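PDB 6GRF: plasmodesmata-located protein 8 from Arabidopsis thaliana, which probably modulates cell-to-cell trafficking through plasmodesmata, as a membrane-bound protein with two extracellular cysteine-rich DUF26 domains. Local coordinates for residues F8-C13 with E201-Q206; R123-S128 with K191-S196. One frame throughout, in Å; residues are numbered along the deposited sequence.

Interaction 1. Residues F8-C13 with E201-Q206; sequences FIYGGC and EVYLAQ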
ATOM      1  N   PHE A   8       4.996   7.863   8.467  1.00 47.84           N
ATOM      2  CA  PHE A   8       3.831   7.026   8.707  1.00 44.92           C
ATOM      3  C   PHE A   8       2.634   7.543   7.901  1.00 43.78           C
ATOM      4  O   PHE A   8       2.280   8.691   8.030  1.00 44.06           O
ATOM      5  CB  PHE A   8       3.495   7.034  10.200  1.00 44.76           C
ATOM      6  CG  PHE A   8       2.285   6.224  10.579  1.00 43.33           C
ATOM      7  CD1 PHE A   8       2.375   4.854  10.754  1.00 42.41           C
ATOM      8  CD2 PHE A   8       1.054   6.830  10.759  1.00 43.75           C
ATOM      9  CE1 PHE A   8       1.257   4.104  11.091  1.00 41.60           C
ATOM     10  CE2 PHE A   8      -0.063   6.079  11.097  1.00 43.28           C
ATOM     11  CZ  PHE A   8       0.038   4.715  11.260  1.00 41.74           C
ATOM     12  N   ILE A   9       2.001   6.669   7.103  1.00 41.87           N
ATOM     13  CA  ILE A   9       0.797   7.033   6.358  1.00 41.19           C
ATOM     14  C   ILE A   9      -0.432   6.462   7.070  1.00 39.64           C
ATOM     15  O   ILE A   9      -1.293   7.223   7.496  1.00 40.39           O
ATOM     16  CB  ILE A   9       0.894   6.604   4.883  1.00 41.81           C
ATOM     17  CG1 ILE A   9       2.089   7.290   4.220  1.00 43.61           C
ATOM     18  CG2 ILE A   9      -0.409   6.894   4.146  1.00 42.24           C
ATOM     19  CD1 ILE A   9       2.249   6.989   2.761  1.00 44.86           C
ATOM     20  N   TYR A  10      -0.512   5.135   7.204  1.00 37.58           N
ATOM     21  CA  TYR A  10      -1.631   4.515   7.894  1.00 37.00           C
ATOM     22  C   TYR A  10      -1.252   3.099   8.344  1.00 36.37           C
ATOM     23  O   TYR A  10      -0.358   2.467   7.790  1.00 34.97           O
ATOM     24  CB  TYR A  10      -2.889   4.487   7.016  1.00 37.01           C
ATOM     25  CG  TYR A  10      -2.971   3.349   6.029  1.00 35.97           C
ATOM     26  CD1 TYR A  10      -3.518   2.122   6.382  1.00 35.38           C
ATOM     27  CD2 TYR A  10      -2.510   3.497   4.730  1.00 36.29           C
ATOM     28  CE1 TYR A  10      -3.590   1.073   5.478  1.00 35.03           C
ATOM     29  CE2 TYR A  10      -2.576   2.456   3.813  1.00 36.12           C
ATOM     30  CZ  TYR A  10      -3.115   1.239   4.189  1.00 35.40           C
ATOM     31  OH  TYR A  10      -3.173   0.219   3.290  1.00 35.68           O
ATOM     32  N   GLY A  11      -1.971   2.627   9.360  1.00 37.53           N
ATOM     33  CA  GLY A  11      -1.862   1.271   9.864  1.00 38.15           C
ATOM     34  C   GLY A  11      -3.215   0.764  10.332  1.00 40.33           C
ATOM     35  O   GLY A  11      -4.102   1.554  10.692  1.00 42.24           O
ATOM     36  N   GLY A  12      -3.383  -0.562  10.308  1.00 40.74           N
ATOM     37  CA  GLY A  12      -4.600  -1.212  10.789  1.00 42.52           C
ATOM     38  C   GLY A  12      -4.283  -2.609  11.277  1.00 42.60           C
ATOM     39  O   GLY A  12      -3.403  -3.267  10.727  1.00 40.89           O
ATOM     40  N   CYS A  13      -4.964  -3.037  12.339  1.00 45.36           N
ATOM     41  CA  CYS A  13      -4.808  -4.379  12.850  1.00 46.77           C
ATOM     42  C   CYS A  13      -6.169  -5.043  12.941  1.00 48.14           C
ATOM     43  O   CYS A  13      -7.187  -4.366  13.033  1.00 50.02           O
ATOM     44  CB  CYS A  13      -4.154  -4.446  14.222  1.00 49.01           C
ATOM     45  SG  CYS A  13      -3.963  -2.849  15.050  1.00 54.10           S
ATOM     46  N   GLU A 201      -4.910  11.494  -1.771  1.00 32.61           N
ATOM     47  CA  GLU A 201      -4.359  10.141  -1.856  1.00 32.70           C
ATOM     48  C   GLU A 201      -5.454   9.139  -1.474  1.00 31.49           C
ATOM     49  O   GLU A 201      -6.227   9.384  -0.571  1.00 31.72           O
ATOM     50  CB  GLU A 201      -3.090  10.007  -1.007  1.00 34.94           C
ATOM     51  CG  GLU A 201      -3.169  10.580   0.406  1.00 39.14           C
ATOM     52  CD  GLU A 201      -1.876  10.470   1.224  1.00 42.38           C
ATOM     53  OE1 GLU A 201      -0.806  10.187   0.613  1.00 45.08           O
ATOM     54  OE2 GLU A 201      -1.920  10.657   2.479  1.00 45.30           O
ATOM     55  N   VAL A 202      -5.531   8.038  -2.225  1.00 30.19           N
ATOM     56  CA  VAL A 202      -6.397   6.921  -1.911  1.00 30.28           C
ATOM     57  C   VAL A 202      -5.582   5.622  -1.910  1.00 29.55           C
ATOM     58  O   VAL A 202      -4.866   5.304  -2.876  1.00 28.31           O
ATOM     59  CB  VAL A 202      -7.575   6.839  -2.894  1.00 30.11           C
ATOM     60  CG1 VAL A 202      -8.221   5.464  -2.890  1.00 30.11           C
ATOM     61  CG2 VAL A 202      -8.597   7.916  -2.589  1.00 31.64           C
ATOM     62  N   TYR A 203      -5.722   4.866  -0.815  1.00 29.51           N
ATOM     63  CA  TYR A 203      -5.051   3.593  -0.638  1.00 28.96           C
ATOM     64  C   TYR A 203      -6.109   2.497  -0.522  1.00 28.61           C
ATOM     65  O   TYR A 203      -6.933   2.534   0.380  1.00 29.07           O
ATOM     66  CB  TYR A 203      -4.171   3.613   0.606  1.00 29.58           C
ATOM     67  CG  TYR A 203      -3.028   4.589   0.540  1.00 30.46           C
ATOM     68  CD1 TYR A 203      -1.768   4.180   0.147  1.00 30.34           C
ATOM     69  CD2 TYR A 203      -3.204   5.917   0.877  1.00 31.00           C
ATOM     70  CE1 TYR A 203      -0.712   5.069   0.079  1.00 30.84           C
ATOM     71  CE2 TYR A 203      -2.162   6.822   0.810  1.00 31.80           C
ATOM     72  CZ  TYR A 203      -0.915   6.396   0.400  1.00 31.40           C
ATOM     73  OH  TYR A 203       0.118   7.274   0.341  1.00 33.31           O
ATOM     74  N   LEU A 204      -6.093   1.567  -1.477  1.00 27.58           N
ATOM     75  CA  LEU A 204      -6.924   0.386  -1.423  1.00 28.31           C
ATOM     76  C   LEU A 204      -6.062  -0.785  -0.949  1.00 27.95           C
ATOM     77  O   LEU A 204      -4.872  -0.630  -0.732  1.00 27.05           O
ATOM     78  CB  LEU A 204      -7.517   0.123  -2.809  1.00 28.09           C
ATOM     79  CG  LEU A 204      -8.229   1.313  -3.446  1.00 28.15           C
ATOM     80  CD1 LEU A 204      -8.926   0.885  -4.723  1.00 28.13           C
ATOM     81  CD2 LEU A 204      -9.216   1.946  -2.476  1.00 28.71           C
ATOM     82  N   ALA A 205      -6.691  -1.950  -0.788  1.00 29.61           N
ATOM     83  CA  ALA A 205      -6.015  -3.140  -0.265  1.00 29.88           C
ATOM     84  C   ALA A 205      -4.780  -3.503  -1.105  1.00 29.27           C
ATOM     85  O   ALA A 205      -3.763  -3.886  -0.536  1.00 29.30           O
ATOM     86  CB  ALA A 205      -6.993  -4.287  -0.189  1.00 31.02           C
ATOM     87  N   GLN A 206      -4.854  -3.362  -2.438  1.00 29.05           N
ATOM     88  CA  GLN A 206      -3.810  -3.912  -3.332  1.00 28.80           C
ATOM     89  C   GLN A 206      -3.179  -2.850  -4.263  1.00 28.49           C
ATOM     90  O   GLN A 206      -2.361  -3.193  -5.133  1.00 26.94           O
ATOM     91  CB  GLN A 206      -4.419  -5.052  -4.146  1.00 29.53           C
ATOM     92  CG  GLN A 206      -4.857  -6.251  -3.308  1.00 30.59           C
ATOM     93  CD  GLN A 206      -3.753  -7.270  -3.159  1.00 30.82           C
ATOM     94  OE1 GLN A 206      -2.608  -6.929  -2.881  1.00 31.11           O
ATOM     95  NE2 GLN A 206      -4.088  -8.534  -3.374  1.00 31.15           N
TER

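Interaction 2. Residues R123-S128 with K191-S196; sequences RYKKCS and KNLCGS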
ATOM      1  N   ARG A 123      -8.797   1.466   2.158  1.00 36.02           N
ATOM      2  CA  ARG A 123      -8.005   1.311   3.374  1.00 36.44           C
ATOM      3  C   ARG A 123      -7.774   2.670   4.034  1.00 36.29           C
ATOM      4  O   ARG A 123      -7.878   2.777   5.243  1.00 37.03           O
ATOM      5  CB  ARG A 123      -6.674   0.624   3.059  1.00 36.55           C
ATOM      6  CG  ARG A 123      -6.825  -0.860   2.762  1.00 38.08           C
ATOM      7  CD  ARG A 123      -7.544  -1.587   3.884  1.00 40.45           C
ATOM      8  NE  ARG A 123      -7.070  -2.953   4.018  1.00 42.84           N
ATOM      9  CZ  ARG A 123      -7.766  -4.045   3.714  1.00 44.01           C
ATOM     10  NH1 ARG A 123      -9.022  -3.958   3.315  1.00 46.55           N
ATOM     11  NH2 ARG A 123      -7.193  -5.227   3.814  1.00 44.18           N
ATOM     12  N   TYR A 124      -7.461   3.692   3.232  1.00 34.43           N
ATOM     13  CA  TYR A 124      -7.150   5.011   3.749  1.00 34.83           C
ATOM     14  C   TYR A 124      -7.248   6.041   2.612  1.00 34.25           C
ATOM     15  O   TYR A 124      -6.930   5.758   1.466  1.00 32.31           O
ATOM     16  CB  TYR A 124      -5.766   5.019   4.415  1.00 34.38           C
ATOM     17  CG  TYR A 124      -5.322   6.363   4.934  1.00 35.25           C
ATOM     18  CD1 TYR A 124      -5.896   6.917   6.069  1.00 37.30           C
ATOM     19  CD2 TYR A 124      -4.341   7.098   4.286  1.00 35.07           C
ATOM     20  CE1 TYR A 124      -5.506   8.155   6.555  1.00 38.59           C
ATOM     21  CE2 TYR A 124      -3.937   8.342   4.756  1.00 36.22           C
ATOM     22  CZ  TYR A 124      -4.523   8.870   5.895  1.00 38.25           C
ATOM     23  OH  TYR A 124      -4.151  10.098   6.359  1.00 40.85           O
ATOM     24  N   LYS A 125      -7.710   7.244   2.959  1.00 35.72           N
ATOM     25  CA  LYS A 125      -7.752   8.355   2.032  1.00 36.80           C
ATOM     26  C   LYS A 125      -7.522   9.653   2.803  1.00 38.31           C
ATOM     27  O   LYS A 125      -7.867   9.761   3.975  1.00 39.08           O
ATOM     28  CB  LYS A 125      -9.093   8.414   1.295  1.00 37.75           C
ATOM     29  CG  LYS A 125     -10.297   8.739   2.167  1.00 40.15           C
ATOM     30  CD  LYS A 125     -11.006   9.988   1.728  1.00 41.87           C
ATOM     31  CE  LYS A 125     -12.063  10.428   2.717  1.00 44.78           C
ATOM     32  NZ  LYS A 125     -11.619  11.607   3.497  1.00 46.60           N
ATOM     33  N   LYS A 126      -6.914  10.620   2.119  1.00 38.77           N
ATOM     34  CA  LYS A 126      -6.723  11.949   2.638  1.00 41.28           C
ATOM     35  C   LYS A 126      -6.880  12.934   1.478  1.00 40.52           C
ATOM     36  O   LYS A 126      -6.203  12.782   0.467  1.00 38.50           O
ATOM     37  CB  LYS A 126      -5.338  12.048   3.278  1.00 42.81           C
ATOM     38  CG  LYS A 126      -5.110  13.278   4.145  1.00 46.25           C
ATOM     39  CD  LYS A 126      -3.651  13.435   4.537  1.00 48.50           C
ATOM     40  CE  LYS A 126      -3.446  13.924   5.953  1.00 51.02           C
ATOM     41  NZ  LYS A 126      -3.810  15.353   6.076  1.00 53.84           N
ATOM     42  N   CYS A 127      -7.823  13.871   1.622  1.00 42.21           N
ATOM     43  CA  CYS A 127      -7.955  15.027   0.748  1.00 42.86           C
ATOM     44  C   CYS A 127      -7.291  16.222   1.437  1.00 44.08           C
ATOM     45  O   CYS A 127      -7.483  16.437   2.628  1.00 44.35           O
ATOM     46  CB  CYS A 127      -9.405  15.412   0.458  1.00 44.85           C
ATOM     47  SG  CYS A 127     -10.558  14.037   0.177  1.00 47.51           S
ATOM     48  N   SER A 128      -6.529  16.999   0.662  1.00 44.43           N
ATOM     49  CA  SER A 128      -5.988  18.278   1.101  1.00 46.12           C
ATOM     50  C   SER A 128      -7.123  19.160   1.632  1.00 47.68           C
ATOM     51  O   SER A 128      -8.262  19.090   1.176  1.00 47.37           O
ATOM     52  CB  SER A 128      -5.260  18.966  -0.017  1.00 46.08           C
ATOM     53  OG  SER A 128      -4.848  20.262   0.382  1.00 49.49           O
ATOM     54  N   LYS A 191     -11.759  10.942  -7.282  1.00 34.89           N
ATOM     55  CA  LYS A 191     -12.699  11.880  -7.879  1.00 37.07           C
ATOM     56  C   LYS A 191     -13.906  12.067  -6.954  1.00 38.72           C
ATOM     57  O   LYS A 191     -14.375  13.172  -6.785  1.00 39.09           O
ATOM     58  CB  LYS A 191     -13.145  11.409  -9.264  1.00 37.58           C
ATOM     59  CG  LYS A 191     -12.095  11.507 -10.363  1.00 37.40           C
ATOM     60  CD  LYS A 191     -12.447  10.653 -11.561  1.00 38.68           C
ATOM     61  CE  LYS A 191     -11.302  10.458 -12.531  1.00 39.10           C
ATOM     62  NZ  LYS A 191     -11.160  11.608 -13.456  1.00 40.59           N
ATOM     63  N   ASN A 192     -14.399  10.984  -6.348  1.00 39.96           N
ATOM     64  CA  ASN A 192     -15.733  11.018  -5.741  1.00 42.32           C
ATOM     65  C   ASN A 192     -15.637  11.439  -4.264  1.00 42.10           C
ATOM     66  O   ASN A 192     -16.563  12.070  -3.757  1.00 43.12           O
ATOM     67  CB  ASN A 192     -16.508   9.734  -6.073  1.00 44.40           C
ATOM     68  CG  ASN A 192     -16.984   9.728  -7.523  1.00 46.84           C
ATOM     69  OD1 ASN A 192     -17.929  10.440  -7.886  1.00 49.57           O
ATOM     70  ND2 ASN A 192     -16.308   8.976  -8.387  1.00 45.66           N
ATOM     71  N   LEU A 193     -14.498  11.188  -3.607  1.00 40.89           N
ATOM     72  CA  LEU A 193     -14.303  11.577  -2.190  1.00 41.66           C
ATOM     73  C   LEU A 193     -13.598  12.938  -2.056  1.00 41.74           C
ATOM     74  O   LEU A 193     -13.802  13.636  -1.065  1.00 43.45           O
ATOM     75  CB  LEU A 193     -13.493  10.490  -1.476  1.00 40.68           C
ATOM     76  CG  LEU A 193     -14.115   9.091  -1.460  1.00 40.82           C
ATOM     77  CD1 LEU A 193     -13.142   8.082  -0.861  1.00 39.61           C
ATOM     78  CD2 LEU A 193     -15.430   9.074  -0.698  1.00 42.32           C
ATOM     79  N   CYS A 194     -12.740  13.291  -3.018  1.00 40.35           N
ATOM     80  CA  CYS A 194     -11.899  14.484  -2.933  1.00 41.42           C
ATOM     81  C   CYS A 194     -12.124  15.378  -4.158  1.00 41.52           C
ATOM     82  O   CYS A 194     -11.186  15.706  -4.873  1.00 41.10           O
ATOM     83  CB  CYS A 194     -10.424  14.110  -2.889  1.00 40.84           C
ATOM     84  SG  CYS A 194      -9.995  12.986  -1.538  1.00 42.27           S
ATOM     85  N   GLY A 195     -13.380  15.749  -4.399  1.00 42.29           N
ATOM     86  CA  GLY A 195     -13.779  16.347  -5.658  1.00 42.37           C
ATOM     87  C   GLY A 195     -12.904  17.522  -6.070  1.00 41.67           C
ATOM     88  O   GLY A 195     -12.484  17.582  -7.230  1.00 42.90           O
ATOM     89  N   SER A 196     -12.641  18.451  -5.139  1.00 40.96           N
ATOM     90  CA  SER A 196     -12.068  19.770  -5.473  1.00 40.64           C
ATOM     91  C   SER A 196     -10.658  19.966  -4.890  1.00 38.94           C
ATOM     92  O   SER A 196     -10.096  21.056  -4.991  1.00 39.24           O
ATOM     93  CB  SER A 196     -12.979  20.869  -5.000  1.00 42.92           C
ATOM     94  OG  SER A 196     -14.325  20.616  -5.374  1.00 44.40           O
TER

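Interaction 1. Residues F8-C13 with E201-Q206
Ile9 meets the ring of Tyr203 with both branches of its side chain. The two side chains cross at about a right angle. Ile9 CD1 lies 3.2 Å from Tyr203 OH, a tight approach for a methyl group and a phenol oxygen. Ile9 CG2 lies 3.8 Å from Tyr203 CE2, and the ring carbon CZ is as near. With CG2 anti to the backbone N of Ile9 and CG1 anti to the carbonyl carbon (chi1 -60°), both branches are turned to reach the hydroxyl end of Tyr203. That hydroxyl donates a hydrogen bond to Glu201 OE1, 3.1 Å away from Tyr203 OH. It approaches from well above the carboxylate plane. The bond ties down the phenol end on which Ile9 rests.

Tyr10 follows and meets the other end of the same residue. Its ring atom CE2 sits 3.8 Å from Tyr203 CB and 3.9 Å from Tyr203 CG. The two rings are oblique, with centroids 5.7 Å apart and planes at 56°. The contact across the segments is mostly apolar.

Ile9 and Tyr10 are consecutive, yet both point toward 201-206. Both make backbone hydrogen bonds with Gln101, a classic beta bulge, consistent with this shared direction. Further on, Cys13 forms a disulfide with Cys92.

Strand 8-13 is an outermost strand of the first five-stranded antiparallel sheet and pairs with strand 98-102. Strand 199-204, which holds residues 201-204, lies in the second sheet between 122-127 and 207-213. The contact thus joins the sheets of the two tandem DUF26 domains. Gln101 also touches Tyr203, whose ring stacks with Tyr208. Leu204 points away, onto helix 176-193, while Tyr10 also packs against Arg123 of strand 122-127.

Interaction 2. Residues R123-S128 with K191-S196
Cys127 and Cys194 are joined by a disulfide, the covalent link of this contact. The SG-SG bond is 2.1 Å long, and the torsion about it is -72°, which gives the bridge a left-handed sense. In both cysteines SG is anti to the carbonyl carbon and beside the backbone N, with chi1 -40° for Cys127. The bridge brings the backbones close: the CA atoms of Cys127 and Cys194 are 5.4 Å apart, the nearest such pair between the two segments. Cys194 is also the first residue after the helix to leave helical backbone angles. The link therefore sits where the chain leaves the helix.

Van der Waals contacts flank the bridge. Cys127 SG lies 3.5 Å from the carbonyl oxygen O of Leu193, the last residue of the helix. Beside the disulfide, the Lys125 chain lies slantwise across the Leu193 side chain, with Lys125 CD 3.9 Å from Leu193 CD1 and 4.1 Å from Leu193 CB. The aliphatic part of the lysine does the touching. A bend at chi2 (120°) carries CD to the leucine. Leu193 is exposed and Lys125 partly so, while Cys194 is buried.

Six cysteines paired in three disulfides mark each DUF26 domain, and this bridge is one of the three in the second. The others are Cys170-Cys179 and Cys182-Cys207.

Strand 122-127 is an outermost strand of the second antiparallel sheet and pairs with strand 199-204. Helix 176-193 runs over that sheet. The residue just after its C-terminal end is thus bonded to the sheet's edge strand. Cys194 also packs on Ala200 of strand 199-204, and Gly195 O accepts a hydrogen bond from Arg142 NH2 of helix 136-149.

Interactions 1 and 2 have centres 13 Å apart and share the second sheet, where strands 199-204 and 122-127 are antiparallel neighbours. They touch directly: Tyr203 N lies 2.7 Å from Tyr124 O and Tyr203 O lies 2.8 Å from Arg123 N, both probable hydrogen bonds. Along the chain, interaction 2 is nested inside the loop closed by interaction 1. Interaction 2 acts within the second domain, near the surface. Interaction 1 is buried near the centre of the chain and joins the domains. The first strands of the two sheets match: Arg123 and Tyr124 form a classic bulge opposite Tyr203, as Ile9 and Tyr10 do opposite Gln101.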